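Local coordinates for protein aspartate semialdehyde dehydrogenase (Francisella tularensis subsp. tularensis, PDB 4WOJ) that probably catalyses the NADPH-dependent reductive dephosphorylation of aspartyl-4-phosphate to aspartate semialdehyde, an early step on the way to lysine, methionine and threonine, at residues E82-I87 / A104-L109; K111-V116 / D135-N140; A279-L284 / S337-D342. All blocks are in the same frame, centred on the assembly; numbering follows the deposited sequence.

Contact 1: residues E82-I87 / A104-L109; sequences EYTKEI and ASTLRL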
ATOM      1  N   GLU B  82     -17.481 -13.894 -17.889  1.00 40.45           N
ATOM      2  CA  GLU B  82     -18.743 -13.772 -18.679  1.00 46.04           C
ATOM      3  C   GLU B  82     -18.713 -14.734 -19.860  1.00 44.88           C
ATOM      4  O   GLU B  82     -19.725 -15.335 -20.219  1.00 49.14           O
ATOM      5  CB  GLU B  82     -19.010 -12.348 -19.193  1.00 49.42           C
ATOM      6  CG  GLU B  82     -19.282 -11.304 -18.111  1.00 54.28           C
ATOM      7  CD  GLU B  82     -20.236 -10.205 -18.585  1.00 60.95           C
ATOM      8  OE1 GLU B  82     -19.761  -9.231 -19.216  1.00 64.74           O
ATOM      9  OE2 GLU B  82     -21.466 -10.319 -18.339  1.00 61.81           O
ATOM     10  N   TYR B  83     -17.532 -14.886 -20.442  1.00 44.28           N
ATOM     11  CA  TYR B  83     -17.341 -15.737 -21.604  1.00 44.98           C
ATOM     12  C   TYR B  83     -17.270 -17.175 -21.196  1.00 41.14           C
ATOM     13  O   TYR B  83     -17.799 -18.041 -21.869  1.00 45.34           O
ATOM     14  CB  TYR B  83     -16.060 -15.354 -22.349  1.00 47.58           C
ATOM     15  CG  TYR B  83     -15.772 -16.226 -23.566  1.00 51.69           C
ATOM     16  CD1 TYR B  83     -16.304 -15.921 -24.806  1.00 55.84           C
ATOM     17  CD2 TYR B  83     -14.950 -17.344 -23.472  1.00 52.54           C
ATOM     18  CE1 TYR B  83     -16.027 -16.703 -25.917  1.00 58.26           C
ATOM     19  CE2 TYR B  83     -14.675 -18.138 -24.573  1.00 52.71           C
ATOM     20  CZ  TYR B  83     -15.211 -17.816 -25.791  1.00 57.07           C
ATOM     21  OH  TYR B  83     -14.934 -18.591 -26.901  1.00 61.36           O
ATOM     22  N   THR B  84     -16.590 -17.454 -20.104  1.00 41.07           N
ATOM     23  CA  THR B  84     -16.540 -18.827 -19.624  1.00 39.98           C
ATOM     24  C   THR B  84     -17.941 -19.270 -19.253  1.00 40.86           C
ATOM     25  O   THR B  84     -18.310 -20.416 -19.449  1.00 38.73           O
ATOM     26  CB  THR B  84     -15.630 -18.967 -18.400  1.00 38.19           C
ATOM     27  OG1 THR B  84     -14.331 -18.456 -18.724  1.00 31.21           O
ATOM     28  CG2 THR B  84     -15.522 -20.425 -17.972  1.00 35.51           C
ATOM     29  N   LYS B  85     -18.709 -18.336 -18.713  1.00 47.19           N
ATOM     30  CA  LYS B  85     -20.081 -18.604 -18.320  1.00 51.19           C
ATOM     31  C   LYS B  85     -21.010 -18.882 -19.471  1.00 52.04           C
ATOM     32  O   LYS B  85     -21.848 -19.777 -19.405  1.00 50.88           O
ATOM     33  CB  LYS B  85     -20.624 -17.452 -17.507  1.00 53.67           C
ATOM     34  CG  LYS B  85     -20.659 -17.804 -16.036  1.00 54.08           C
ATOM     35  CD  LYS B  85     -21.529 -16.819 -15.281  1.00 54.71           C
ATOM     36  CE  LYS B  85     -20.670 -15.871 -14.451  1.00 58.45           C
ATOM     37  NZ  LYS B  85     -21.115 -14.460 -14.594  1.00 60.85           N
ATOM     38  N   GLU B  86     -20.848 -18.127 -20.541  1.00 58.12           N
ATOM     39  CA  GLU B  86     -21.661 -18.339 -21.716  1.00 57.63           C
ATOM     40  C   GLU B  86     -21.347 -19.700 -22.313  1.00 56.40           C
ATOM     41  O   GLU B  86     -22.229 -20.429 -22.735  1.00 55.24           O
ATOM     42  CB  GLU B  86     -21.344 -17.245 -22.740  1.00 67.08           C
ATOM     43  CG  GLU B  86     -21.853 -17.496 -24.158  1.00 71.32           C
ATOM     44  CD  GLU B  86     -23.076 -16.672 -24.473  1.00 73.12           C
ATOM     45  OE1 GLU B  86     -23.111 -15.488 -24.065  1.00 74.92           O
ATOM     46  OE2 GLU B  86     -24.006 -17.213 -25.111  1.00 71.72           O
ATOM     47  N   ILE B  87     -20.074 -20.050 -22.335  1.00 58.14           N
ATOM     48  CA  ILE B  87     -19.623 -20.995 -23.348  1.00 57.81           C
ATOM     49  C   ILE B  87     -19.092 -22.303 -22.882  1.00 54.74           C
ATOM     50  O   ILE B  87     -19.195 -23.280 -23.621  1.00 52.83           O
ATOM     51  CB  ILE B  87     -18.555 -20.370 -24.253  1.00 58.49           C
ATOM     52  CG1 ILE B  87     -19.260 -19.704 -25.412  1.00 64.08           C
ATOM     53  CG2 ILE B  87     -17.628 -21.438 -24.816  1.00 58.95           C
ATOM     54  CD1 ILE B  87     -18.515 -18.532 -25.967  1.00 69.50           C
ATOM     55  N   ALA B 104      -9.966 -16.957 -15.993  1.00 36.63           N
ATOM     56  CA  ALA B 104     -11.080 -16.449 -15.215  1.00 37.49           C
ATOM     57  C   ALA B 104     -11.311 -17.337 -13.996  1.00 38.65           C
ATOM     58  O   ALA B 104     -10.829 -18.457 -13.929  1.00 39.04           O
ATOM     59  CB  ALA B 104     -12.331 -16.370 -16.073  1.00 37.63           C
ATOM     60  N   SER B 105     -12.033 -16.810 -13.017  1.00 38.66           N
ATOM     61  CA  SER B 105     -12.169 -17.447 -11.701  1.00 38.34           C
ATOM     62  C   SER B 105     -13.357 -18.354 -11.524  1.00 39.40           C
ATOM     63  O   SER B 105     -13.517 -19.014 -10.477  1.00 34.88           O
ATOM     64  CB  SER B 105     -12.278 -16.355 -10.662  1.00 38.63           C
ATOM     65  OG  SER B 105     -13.334 -15.498 -11.010  1.00 40.28           O
ATOM     66  N   THR B 106     -14.185 -18.370 -12.557  1.00 42.73           N
ATOM     67  CA  THR B 106     -15.500 -18.992 -12.536  1.00 40.65           C
ATOM     68  C   THR B 106     -15.430 -20.428 -12.057  1.00 40.13           C
ATOM     69  O   THR B 106     -16.164 -20.852 -11.162  1.00 38.10           O
ATOM     70  CB  THR B 106     -16.061 -19.002 -13.958  1.00 41.81           C
ATOM     71  OG1 THR B 106     -15.751 -17.752 -14.608  1.00 42.87           O
ATOM     72  CG2 THR B 106     -17.528 -19.199 -13.945  1.00 39.35           C
ATOM     73  N   LEU B 107     -14.519 -21.172 -12.663  1.00 36.73           N
ATOM     74  CA  LEU B 107     -14.413 -22.593 -12.389  1.00 35.57           C
ATOM     75  C   LEU B 107     -13.449 -22.968 -11.271  1.00 32.58           C
ATOM     76  O   LEU B 107     -13.308 -24.146 -11.001  1.00 32.15           O
ATOM     77  CB  LEU B 107     -14.016 -23.317 -13.687  1.00 36.35           C
ATOM     78  CG  LEU B 107     -15.049 -23.185 -14.821  1.00 37.34           C
ATOM     79  CD1 LEU B 107     -14.490 -23.613 -16.176  1.00 38.54           C
ATOM     80  CD2 LEU B 107     -16.318 -23.966 -14.496  1.00 37.77           C
ATOM     81  N   ARG B 108     -12.796 -21.988 -10.632  1.00 31.61           N
ATOM     82  CA  ARG B 108     -11.680 -22.267  -9.700  1.00 33.88           C
ATOM     83  C   ARG B 108     -11.924 -23.306  -8.638  1.00 37.23           C
ATOM     84  O   ARG B 108     -11.001 -24.085  -8.330  1.00 41.21           O
ATOM     85  CB  ARG B 108     -11.207 -21.014  -8.983  1.00 34.31           C
ATOM     86  CG  ARG B 108     -10.239 -20.233  -9.831  1.00 34.90           C
ATOM     87  CD  ARG B 108      -9.588 -19.102  -9.081  1.00 33.59           C
ATOM     88  NE  ARG B 108      -9.099 -18.193 -10.088  1.00 33.84           N
ATOM     89  CZ  ARG B 108      -9.098 -16.877  -9.998  1.00 31.62           C
ATOM     90  NH1 ARG B 108      -9.547 -16.251  -8.905  1.00 31.16           N
ATOM     91  NH2 ARG B 108      -8.628 -16.191 -11.023  1.00 27.66           N
ATOM     92  N   LEU B 109     -13.140 -23.328  -8.101  1.00 35.97           N
ATOM     93  CA  LEU B 109     -13.435 -24.140  -6.912  1.00 44.05           C
ATOM     94  C   LEU B 109     -14.344 -25.364  -7.140  1.00 46.73           C
ATOM     95  O   LEU B 109     -14.728 -26.009  -6.179  1.00 45.78           O
ATOM     96  CB  LEU B 109     -13.962 -23.244  -5.755  1.00 44.51           C
ATOM     97  CG  LEU B 109     -13.131 -21.960  -5.561  1.00 47.59           C
ATOM     98  CD1 LEU B 109     -13.752 -21.018  -4.549  1.00 47.21           C
ATOM     99  CD2 LEU B 109     -11.674 -22.260  -5.191  1.00 49.19           C
TER
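Thr84 presents a different atom to each of three loop residues, and every one of these contacts is van der Waals in kind. Its methyl CG2 meets the CD1 branch of Leu107 at 3.8 Å, the two side chains passing at a slant. Its CB lies 4.0 Å from Thr106 OG1, and its OG1 comes within 3.9 Å of the Ala104 methyl CB. One residue on, Lys85 adds only its aliphatic stem, CG to Thr106 CG2 at 4.0 Å. No hydrogen bond joins the two segments directly.

The Thr84 rotamer explains the division of labour: with chi1 at -55°, CG2 stands anti to the backbone N and faces the loop, while OG1 turns back beside that N and bonds to Gly80 O and Asp102 OD2. Helix 81-93 and the loop after strand 99-102 both belong to the Rossmann-type NAD-binding domain, and Asp102, at the end of that strand, serves both: its other oxygen, OD1, accepts from Ala104 N.

The loop makes a type I turn from Ser105 to Arg108, closed by Arg108 N to Ser105 O at 3.1 Å. Ser105 CB sits 3.2 Å above the Arg108 guanidinium plane, over its centre. That group is held in turn by a bond from NE to Gly138 O and by a salt bridge from NH1 to Glu250.

Contact 2: residues K111-V116 / D135-N140; sequences KDSTLV and DFIGSN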
ATOM      1  N   LYS B 111     -15.048 -29.219  -7.871  1.00 55.76           N
ATOM      2  CA  LYS B 111     -14.257 -30.417  -7.553  1.00 58.34           C
ATOM      3  C   LYS B 111     -13.525 -30.940  -8.816  1.00 53.36           C
ATOM      4  O   LYS B 111     -12.415 -31.458  -8.738  1.00 47.94           O
ATOM      5  CB  LYS B 111     -15.132 -31.515  -6.924  1.00 55.37           C
ATOM      6  N   ASP B 112     -14.160 -30.783  -9.968  1.00 51.23           N
ATOM      7  CA  ASP B 112     -13.568 -31.208 -11.244  1.00 50.71           C
ATOM      8  C   ASP B 112     -12.377 -30.353 -11.683  1.00 41.44           C
ATOM      9  O   ASP B 112     -11.505 -30.850 -12.383  1.00 41.88           O
ATOM     10  CB  ASP B 112     -14.645 -31.241 -12.337  1.00 51.45           C
ATOM     11  CG  ASP B 112     -15.693 -32.330 -12.085  1.00 56.91           C
ATOM     12  OD1 ASP B 112     -15.360 -33.348 -11.409  1.00 48.35           O
ATOM     13  OD2 ASP B 112     -16.847 -32.151 -12.549  1.00 63.03           O
ATOM     14  N   SER B 113     -12.349 -29.091 -11.265  1.00 36.14           N
ATOM     15  CA  SER B 113     -11.263 -28.171 -11.615  1.00 34.90           C
ATOM     16  C   SER B 113      -9.992 -28.448 -10.801  1.00 35.18           C
ATOM     17  O   SER B 113     -10.052 -28.897  -9.654  1.00 37.86           O
ATOM     18  CB  SER B 113     -11.682 -26.700 -11.425  1.00 34.82           C
ATOM     19  OG  SER B 113     -12.659 -26.260 -12.377  1.00 31.08           O
ATOM     20  N   THR B 114      -8.848 -28.197 -11.430  1.00 36.26           N
ATOM     21  CA  THR B 114      -7.536 -28.165 -10.775  1.00 33.32           C
ATOM     22  C   THR B 114      -6.964 -26.762 -10.954  1.00 31.85           C
ATOM     23  O   THR B 114      -6.996 -26.192 -12.063  1.00 31.16           O
ATOM     24  CB  THR B 114      -6.576 -29.204 -11.361  1.00 33.83           C
ATOM     25  OG1 THR B 114      -7.206 -30.495 -11.381  1.00 36.87           O
ATOM     26  CG2 THR B 114      -5.310 -29.292 -10.541  1.00 34.11           C
ATOM     27  N   LEU B 115      -6.537 -26.163  -9.844  1.00 30.81           N
ATOM     28  CA  LEU B 115      -5.924 -24.833  -9.871  1.00 29.95           C
ATOM     29  C   LEU B 115      -4.474 -25.058 -10.251  1.00 30.64           C
ATOM     30  O   LEU B 115      -3.853 -25.984  -9.685  1.00 26.47           O
ATOM     31  CB  LEU B 115      -5.989 -24.126  -8.520  1.00 28.77           C
ATOM     32  CG  LEU B 115      -7.313 -23.446  -8.162  1.00 30.08           C
ATOM     33  CD1 LEU B 115      -7.344 -22.963  -6.717  1.00 30.32           C
ATOM     34  CD2 LEU B 115      -7.572 -22.271  -9.076  1.00 31.22           C
ATOM     35  N   VAL B 116      -3.942 -24.261 -11.196  1.00 24.35           N
ATOM     36  CA  VAL B 116      -2.574 -24.500 -11.660  1.00 26.24           C
ATOM     37  C   VAL B 116      -1.530 -23.489 -11.159  1.00 27.08           C
ATOM     38  O   VAL B 116      -1.640 -22.278 -11.360  1.00 28.69           O
ATOM     39  CB  VAL B 116      -2.455 -24.596 -13.217  1.00 27.89           C
ATOM     40  CG1 VAL B 116      -3.293 -25.754 -13.732  1.00 29.51           C
ATOM     41  CG2 VAL B 116      -2.873 -23.315 -13.902  1.00 25.84           C
ATOM     42  N   ASP B 135     -10.223 -29.747 -16.672  1.00 37.86           N
ATOM     43  CA  ASP B 135     -10.347 -28.305 -16.374  1.00 37.98           C
ATOM     44  C   ASP B 135      -9.239 -27.779 -15.468  1.00 36.53           C
ATOM     45  O   ASP B 135      -9.115 -28.160 -14.303  1.00 35.00           O
ATOM     46  CB  ASP B 135     -11.703 -27.987 -15.736  1.00 40.63           C
ATOM     47  CG  ASP B 135     -12.854 -28.052 -16.736  1.00 42.34           C
ATOM     48  OD1 ASP B 135     -12.636 -27.709 -17.936  1.00 44.84           O
ATOM     49  OD2 ASP B 135     -13.988 -28.416 -16.322  1.00 37.10           O
ATOM     50  N   PHE B 136      -8.456 -26.864 -16.025  1.00 35.02           N
ATOM     51  CA  PHE B 136      -7.253 -26.358 -15.382  1.00 31.56           C
ATOM     52  C   PHE B 136      -7.265 -24.849 -15.377  1.00 29.07           C
ATOM     53  O   PHE B 136      -7.171 -24.202 -16.427  1.00 32.28           O
ATOM     54  CB  PHE B 136      -6.021 -26.916 -16.079  1.00 31.79           C
ATOM     55  CG  PHE B 136      -5.904 -28.418 -15.967  1.00 30.06           C
ATOM     56  CD1 PHE B 136      -6.621 -29.234 -16.817  1.00 29.97           C
ATOM     57  CD2 PHE B 136      -5.138 -28.999 -14.993  1.00 31.85           C
ATOM     58  CE1 PHE B 136      -6.563 -30.601 -16.709  1.00 30.61           C
ATOM     59  CE2 PHE B 136      -5.062 -30.375 -14.875  1.00 32.42           C
ATOM     60  CZ  PHE B 136      -5.784 -31.182 -15.733  1.00 31.61           C
ATOM     61  N   ILE B 137      -7.391 -24.294 -14.178  1.00 26.85           N
ATOM     62  CA  ILE B 137      -7.698 -22.887 -13.986  1.00 28.29           C
ATOM     63  C   ILE B 137      -6.585 -22.164 -13.222  1.00 29.98           C
ATOM     64  O   ILE B 137      -6.064 -22.679 -12.230  1.00 30.43           O
ATOM     65  CB  ILE B 137      -8.987 -22.698 -13.202  1.00 29.59           C
ATOM     66  CG1 ILE B 137     -10.029 -23.757 -13.569  1.00 31.95           C
ATOM     67  CG2 ILE B 137      -9.537 -21.324 -13.465  1.00 29.53           C
ATOM     68  CD1 ILE B 137     -10.441 -23.779 -15.034  1.00 31.08           C
ATOM     69  N   GLY B 138      -6.207 -20.988 -13.721  1.00 32.05           N
ATOM     70  CA  GLY B 138      -5.190 -20.158 -13.077  1.00 31.45           C
ATOM     71  C   GLY B 138      -5.803 -19.542 -11.844  1.00 34.11           C
ATOM     72  O   GLY B 138      -7.007 -19.219 -11.841  1.00 36.11           O
ATOM     73  N   SER B 139      -5.006 -19.409 -10.782  1.00 34.68           N
ATOM     74  CA  SER B 139      -5.511 -18.857  -9.516  1.00 33.10           C
ATOM     75  C   SER B 139      -5.458 -17.355  -9.584  1.00 31.97           C
ATOM     76  O   SER B 139      -4.961 -16.783 -10.562  1.00 29.63           O
ATOM     77  CB  SER B 139      -4.725 -19.353  -8.304  1.00 34.94           C
ATOM     78  OG  SER B 139      -3.355 -18.959  -8.369  1.00 33.29           O
ATOM     79  N   ASN B 140      -6.047 -16.725  -8.572  1.00 32.66           N
ATOM     80  CA  ASN B 140      -6.017 -15.283  -8.414  1.00 33.98           C
ATOM     81  C   ASN B 140      -4.560 -14.849  -8.252  1.00 36.01           C
ATOM     82  O   ASN B 140      -3.732 -15.563  -7.670  1.00 35.22           O
ATOM     83  CB  ASN B 140      -6.866 -14.868  -7.232  1.00 35.70           C
ATOM     84  CG  ASN B 140      -6.702 -13.403  -6.850  1.00 38.59           C
ATOM     85  OD1 ASN B 140      -5.984 -13.071  -5.909  1.00 45.47           O
ATOM     86  ND2 ASN B 140      -7.387 -12.534  -7.544  1.00 41.83           N
TER
HETATM   87  O   HOH W   1     -14.970 -28.070 -13.315  1.00 39.42           O
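Phe136 and Val116 both carry a gamma carbon anti to their own carbonyl carbon; in Phe136 (chi1 -64°) this lays the ring alongside Thr114, and in Val116 it sends CG1 to the ring edge. Val116 CG1 approaches Phe136 CB to 3.8 Å and lies in the ring plane, the two side chains meeting nearly at right angles. Thr114 CB reaches Phe136 CD2 at 3.9 Å from an oblique direction.

Three backbone bonds establish a parallel pairing: Thr114 N to Asp135 O at 2.9 Å, Ile137 N to Thr114 O at 2.9 Å and Val116 N to Ile137 O at 2.8 Å. The first two are nearly straight; the last is more bent, 155° at the hydrogen. The short strand axes run 37° apart.

On the face bearing Ser113, Leu115, Asp135 and Ile137, Ser113 OG packs against Ile137 CG1 at 3.8 Å. A water bridges the two segments on this face, donating to Ser113 OG at 3.1 Å and to Asp135 OD2 at 3.2 Å. The stronger partner of Ser113 OG is Leu107 O, while Asp135 OD1 takes Arg92 and His88.

Beyond the strand, Asn140 OD1 caps Thr142 N at the start of helix 141-149, whose Cys141 is the predicted acyl-thioester residue. The contact closes a beta-alpha-beta unit: its helix 118-130 covers Phe136 and Thr114, Arg108 and helix 242-255 adjoin Leu115, strand 99-102 pairs with 135-138, and 113-116 ends the sheet.

Contact 3: residues A279-L284 / S337-D342; sequences ALTVKL and SLLADD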
ATOM      1  N   ALA B 279       2.898  -6.820   1.579  1.00 18.18           N
ATOM      2  CA  ALA B 279       3.485  -6.971   2.890  1.00 18.62           C
ATOM      3  C   ALA B 279       2.910  -8.205   3.619  1.00 19.97           C
ATOM      4  O   ALA B 279       1.730  -8.308   3.885  1.00 20.69           O
ATOM      5  CB  ALA B 279       3.244  -5.724   3.705  1.00 18.80           C
ATOM      6  N   LEU B 280       3.782  -9.139   3.956  1.00 20.47           N
ATOM      7  CA  LEU B 280       3.379 -10.386   4.501  1.00 19.37           C
ATOM      8  C   LEU B 280       3.804 -10.433   5.928  1.00 20.05           C
ATOM      9  O   LEU B 280       4.890  -9.995   6.276  1.00 19.04           O
ATOM     10  CB  LEU B 280       3.993 -11.545   3.743  1.00 20.31           C
ATOM     11  CG  LEU B 280       3.639 -11.649   2.270  1.00 21.82           C
ATOM     12  CD1 LEU B 280       4.170 -12.978   1.783  1.00 24.54           C
ATOM     13  CD2 LEU B 280       2.162 -11.559   1.964  1.00 22.57           C
ATOM     14  N   THR B 281       2.906 -10.935   6.768  1.00 20.06           N
ATOM     15  CA  THR B 281       3.244 -11.266   8.150  1.00 20.79           C
ATOM     16  C   THR B 281       2.882 -12.718   8.313  1.00 19.24           C
ATOM     17  O   THR B 281       1.727 -13.105   8.188  1.00 16.84           O
ATOM     18  CB  THR B 281       2.505 -10.364   9.126  1.00 23.64           C
ATOM     19  OG1 THR B 281       2.816  -8.988   8.823  1.00 27.67           O
ATOM     20  CG2 THR B 281       2.919 -10.648  10.554  1.00 25.61           C
ATOM     21  N   VAL B 282       3.898 -13.538   8.503  1.00 19.72           N
ATOM     22  CA  VAL B 282       3.747 -14.989   8.408  1.00 19.96           C
ATOM     23  C   VAL B 282       4.050 -15.607   9.760  1.00 22.68           C
ATOM     24  O   VAL B 282       5.128 -15.332  10.331  1.00 21.13           O
ATOM     25  CB  VAL B 282       4.700 -15.607   7.392  1.00 20.02           C
ATOM     26  CG1 VAL B 282       4.392 -17.071   7.220  1.00 20.20           C
ATOM     27  CG2 VAL B 282       4.579 -14.907   6.030  1.00 20.78           C
ATOM     28  N   LYS B 283       3.100 -16.406  10.273  1.00 22.69           N
ATOM     29  CA  LYS B 283       3.318 -17.146  11.516  1.00 25.86           C
ATOM     30  C   LYS B 283       3.763 -18.536  11.120  1.00 26.10           C
ATOM     31  O   LYS B 283       3.132 -19.181  10.302  1.00 24.30           O
ATOM     32  CB  LYS B 283       2.060 -17.232  12.342  1.00 28.44           C
ATOM     33  CG  LYS B 283       2.270 -17.940  13.667  1.00 33.31           C
ATOM     34  CD  LYS B 283       0.982 -18.026  14.453  1.00 36.05           C
ATOM     35  CE  LYS B 283       1.248 -18.309  15.908  1.00 45.15           C
ATOM     36  NZ  LYS B 283       1.712 -17.082  16.611  1.00 50.64           N
ATOM     37  N   LEU B 284       4.877 -18.975  11.694  1.00 27.78           N
ATOM     38  CA  LEU B 284       5.453 -20.288  11.397  1.00 29.70           C
ATOM     39  C   LEU B 284       4.966 -21.376  12.342  1.00 30.74           C
ATOM     40  O   LEU B 284       4.476 -21.093  13.422  1.00 33.40           O
ATOM     41  CB  LEU B 284       6.989 -20.203  11.427  1.00 30.13           C
ATOM     42  CG  LEU B 284       7.641 -19.328  10.329  1.00 29.10           C
ATOM     43  CD1 LEU B 284       9.125 -19.241  10.549  1.00 29.52           C
ATOM     44  CD2 LEU B 284       7.361 -19.854   8.935  1.00 30.32           C
ATOM     45  N   SER B 337      10.032 -10.505  14.010  1.00 24.92           N
ATOM     46  CA  SER B 337       8.901  -9.705  14.437  1.00 24.63           C
ATOM     47  C   SER B 337       8.865  -9.624  15.977  1.00 23.88           C
ATOM     48  O   SER B 337       9.250 -10.547  16.649  1.00 21.32           O
ATOM     49  CB  SER B 337       7.612 -10.394  13.961  1.00 25.30           C
ATOM     50  OG  SER B 337       6.456  -9.617  14.247  1.00 25.59           O
ATOM     51  N   LEU B 338       8.393  -8.490  16.470  1.00 25.37           N
ATOM     52  CA  LEU B 338       8.129  -8.224  17.850  1.00 26.08           C
ATOM     53  C   LEU B 338       6.840  -8.857  18.350  1.00 27.63           C
ATOM     54  O   LEU B 338       6.560  -8.856  19.525  1.00 28.41           O
ATOM     55  CB  LEU B 338       7.985  -6.721  18.027  1.00 25.90           C
ATOM     56  CG  LEU B 338       9.253  -5.927  17.790  1.00 29.65           C
ATOM     57  CD1 LEU B 338       8.947  -4.414  17.846  1.00 33.01           C
ATOM     58  CD2 LEU B 338      10.330  -6.326  18.787  1.00 29.79           C
ATOM     59  N   LEU B 339       6.020  -9.325  17.434  1.00 29.22           N
ATOM     60  CA  LEU B 339       4.696  -9.803  17.773  1.00 27.95           C
ATOM     61  C   LEU B 339       4.768 -11.133  18.456  1.00 28.28           C
ATOM     62  O   LEU B 339       4.034 -11.385  19.388  1.00 33.15           O
ATOM     63  CB  LEU B 339       3.852  -9.956  16.504  1.00 27.04           C
ATOM     64  CG  LEU B 339       3.675  -8.707  15.677  1.00 25.88           C
ATOM     65  CD1 LEU B 339       2.836  -8.995  14.415  1.00 26.47           C
ATOM     66  CD2 LEU B 339       3.081  -7.619  16.540  1.00 22.99           C
ATOM     67  N   ALA B 340       5.628 -12.000  17.942  1.00 28.95           N
ATOM     68  CA  ALA B 340       5.798 -13.337  18.483  1.00 29.29           C
ATOM     69  C   ALA B 340       7.109 -13.917  17.994  1.00 31.52           C
ATOM     70  O   ALA B 340       7.582 -13.583  16.922  1.00 29.18           O
ATOM     71  CB  ALA B 340       4.646 -14.217  18.066  1.00 30.76           C
ATOM     72  N   ASP B 341       7.704 -14.788  18.802  1.00 37.66           N
ATOM     73  CA  ASP B 341       8.971 -15.447  18.433  1.00 39.40           C
ATOM     74  C   ASP B 341       8.873 -16.278  17.146  1.00 33.33           C
ATOM     75  O   ASP B 341       9.890 -16.581  16.553  1.00 29.96           O
ATOM     76  CB  ASP B 341       9.507 -16.304  19.594  1.00 45.21           C
ATOM     77  CG  ASP B 341       8.466 -17.285  20.142  1.00 56.81           C
ATOM     78  OD1 ASP B 341       7.254 -16.957  20.121  1.00 65.69           O
ATOM     79  OD2 ASP B 341       8.858 -18.384  20.615  1.00 63.21           O
ATOM     80  N   ASP B 342       7.657 -16.656  16.740  1.00 29.58           N
ATOM     81  CA  ASP B 342       7.447 -17.447  15.522  1.00 26.58           C
ATOM     82  C   ASP B 342       6.926 -16.664  14.285  1.00 25.20           C
ATOM     83  O   ASP B 342       6.616 -17.243  13.266  1.00 20.89           O
ATOM     84  CB  ASP B 342       6.555 -18.660  15.812  1.00 28.58           C
ATOM     85  CG  ASP B 342       5.257 -18.307  16.518  1.00 31.89           C
ATOM     86  OD1 ASP B 342       4.930 -17.113  16.578  1.00 33.84           O
ATOM     87  OD2 ASP B 342       4.548 -19.245  17.007  1.00 33.76           O
TER
HETATM   88  O   HOH W   2       3.515 -21.467  16.113  1.00 34.76           O
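In the mixed sheet of the dimerisation domain, strand 275-284 runs antiparallel to strand 343-351, and the contact lies where this pairing meets the loop of residues 337-342. Leu284 N donates to Asp342 O at 2.9 Å, with 164° at the hydrogen. Backbone bonds of Val282 with Phe344 and of Leu280 with Cys346 continue the same register into the strands.

Asp342 also grips with its side chain. The Lys283 chain leaves with CG anti to the backbone N and stays extended until a bend at chi4 (77°) brings NZ round to the carboxylate. NZ forms a salt bridge with Asp342 OD1 at 3.2 Å, arriving on the syn side but 28° out of the carboxylate plane. Behind it, Lys283 CE lies 3.6 Å from Asp342 OD2, so the end of the chain crosses the carboxylate at a slant, with CE as well as NZ against it. A water beside the pair lies 2.9 Å from Leu284 O and 2.6 Å from Asp342 OD2.

Farther back along the strand the contact becomes apolar: Thr281 CG2 touches Leu339 CD1 at 4.2 Å, and Leu339 packs on Trp161 of the second subunit as well. Thr281 OG1 bonds to Asn163 of the second subunit and to His345, whose other imidazole nitrogen pairs with Ser337 OG. That hydroxyl also accepts from Leu339 N, with Ser337 OG to Leu339 N at 3.2 Å, in an ST turn.

Such an arrangement, the connection of a beta hairpin (329-336 to 343-351) fastened to the end of the adjoining strand, belongs to the antiparallel centre of a mixed sheet, several of whose strands also meet the second subunit.

In the fold
Contacts 1 and 2 are neighbours in the Rossmann-type half, their centres 11 Å apart, and the loop of contact 1, between strands 99-102 and 113-116, also bonds to both strands of contact 2. Contact 2 is buried and rests on backbone pairing of parallel strands, whereas contact 1, near the surface, joins helix to loop by van der Waals packing, with no direct hydrogen bond. Contact 3 stands apart in the dimerisation domain, its centre 30 Å from that of contact 2. Partly buried, it combines one backbone bond with a salt bridge, and unlike the other two it is touched by the second subunit.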